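Local coordinates for sugar-binding transport ATP-binding protein (Pyrococcus horikoshii, PDB 1V43) that probably binds and hydrolyses ATP as the nucleotide-binding subunit of an ABC transporter that takes up sugars, at residues A[252-257]-A[274-279]. Sequence-based numbering, arbitrary orientation.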
# COMPACT_ATOMS: atom_id res chain seq x y z
N VAL A 252 18.97 22.66 -1.42
CA VAL A 252 20.07 23.08 -2.28
C VAL A 252 20.22 24.60 -2.45
O VAL A 252 19.34 25.37 -2.06
CB VAL A 252 19.97 22.44 -3.69
CG1 VAL A 252 19.93 20.92 -3.56
CG2 VAL A 252 18.75 22.96 -4.41
N SER A 253 21.35 25.02 -3.02
CA SER A 253 21.63 26.43 -3.26
C SER A 253 21.68 26.69 -4.76
O SER A 253 22.21 25.87 -5.51
CB SER A 253 22.97 26.82 -2.63
OG SER A 253 22.91 26.69 -1.22
N VAL A 254 21.12 27.82 -5.19
CA VAL A 254 21.07 28.18 -6.60
C VAL A 254 22.31 28.97 -7.05
O VAL A 254 22.73 29.91 -6.37
CB VAL A 254 19.82 29.04 -6.90
CG1 VAL A 254 19.67 29.24 -8.39
CG2 VAL A 254 18.58 28.37 -6.31
N GLY A 255 22.87 28.61 -8.20
CA GLY A 255 24.05 29.30 -8.70
C GLY A 255 23.92 29.88 -10.10
O GLY A 255 22.83 29.94 -10.65
N ASP A 256 25.05 30.31 -10.67
CA ASP A 256 25.10 30.89 -12.01
C ASP A 256 24.07 30.24 -12.92
O ASP A 256 23.32 30.93 -13.62
CB ASP A 256 26.50 30.70 -12.63
CG ASP A 256 27.55 31.59 -11.99
OD1 ASP A 256 27.49 31.76 -10.75
OD2 ASP A 256 28.44 32.11 -12.72
N GLY A 257 24.04 28.92 -12.90
CA GLY A 257 23.10 28.16 -13.71
C GLY A 257 23.22 26.71 -13.31
O GLY A 257 23.55 25.85 -14.12
N ASP A 274 15.76 27.58 -14.77
CA ASP A 274 16.32 28.72 -14.06
C ASP A 274 15.34 29.88 -13.84
O ASP A 274 15.65 31.04 -14.15
CB ASP A 274 17.58 29.22 -14.77
CG ASP A 274 18.84 29.03 -13.93
OD1 ASP A 274 18.94 29.66 -12.85
OD2 ASP A 274 19.72 28.25 -14.33
N LEU A 275 14.16 29.56 -13.32
CA LEU A 275 13.15 30.56 -12.99
C LEU A 275 13.49 30.89 -11.55
O LEU A 275 12.65 31.38 -10.79
CB LEU A 275 11.74 29.97 -13.06
CG LEU A 275 11.13 29.59 -14.41
CD1 LEU A 275 9.74 29.01 -14.19
CD2 LEU A 275 11.06 30.81 -15.30
N LEU A 276 14.73 30.61 -11.19
CA LEU A 276 15.23 30.82 -9.84
C LEU A 276 16.10 32.06 -9.70
O LEU A 276 16.81 32.21 -8.71
CB LEU A 276 16.02 29.58 -9.41
CG LEU A 276 15.32 28.23 -9.58
CD1 LEU A 276 16.31 27.10 -9.35
CD2 LEU A 276 14.15 28.13 -8.63
N LYS A 277 16.05 32.96 -10.68
CA LYS A 277 16.85 34.18 -10.63
C LYS A 277 16.73 34.91 -9.29
O LYS A 277 17.72 35.40 -8.75
CB LYS A 277 16.46 35.12 -11.78
CG LYS A 277 16.87 34.61 -13.14
CD LYS A 277 16.49 35.59 -14.24
CE LYS A 277 16.98 35.12 -15.61
NZ LYS A 277 18.46 34.99 -15.66
N ASP A 278 15.52 34.99 -8.75
CA ASP A 278 15.32 35.66 -7.46
C ASP A 278 15.81 34.76 -6.33
O ASP A 278 15.50 34.99 -5.16
CB ASP A 278 13.84 35.98 -7.24
CG ASP A 278 13.32 37.02 -8.21
OD1 ASP A 278 13.94 38.10 -8.32
OD2 ASP A 278 12.27 36.77 -8.86
N TYR A 279 16.57 33.73 -6.68
CA TYR A 279 17.08 32.79 -5.69
C TYR A 279 18.56 32.48 -5.83
O TYR A 279 19.12 31.77 -4.99
CB TYR A 279 16.29 31.48 -5.71
CG TYR A 279 14.87 31.61 -5.20
CD1 TYR A 279 13.84 32.04 -6.04
CD2 TYR A 279 14.56 31.34 -3.87
CE1 TYR A 279 12.54 32.20 -5.56
CE2 TYR A 279 13.27 31.49 -3.39
CZ TYR A 279 12.26 31.92 -4.23
OH TYR A 279 10.98 32.07 -3.75
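Val254 reaches across to Leu276 and Tyr279 with both methyls, and each methyl has its own main neighbour. CG1 lies 3.8 Å from Leu276 CB, while CG2 lies 3.9 Å from Tyr279 CB. The first torsion explains this division: CG1 stands opposite the backbone N (chi1 -172°), which places CG2 beside that N and on the Tyr279 side. Leu276 comes in at a slant, and its CD1 is 4.0 Å from Val254 CG2 and 4.1 Å from Val254 CG1, so the leucine branch spans both methyls. Tyr279 offers its CB and backbone, not its ring. Its carbonyl O comes within 3.4 Å of Val254 CB, a close contact and not a hydrogen bond, whereas the ring leads away from the strand and its OH is hydrogen-bonded to Asp364.

No hydrogen bond joins the two segments; Val254 contributes 87 Å² of the 224 Å² buried, evidence that apolar packing round it dominates. Both segments fall in the MalK OB-fold region, where strand 248-255 is the middle strand of an antiparallel sheet, flanked by 258-261 and 283-288. Residues 274-279 belong to the irregular connection between strands 264-267 and 283-288. Leu259 touches both Val254 and Leu276, and Val284 both Val254 and Tyr279, so the loop residues share the strand's neighbours.

Beyond the strand, Asp274 points its carboxylate at the turn, with OD2 in close contact, 3.4 Å from Gly257 CA.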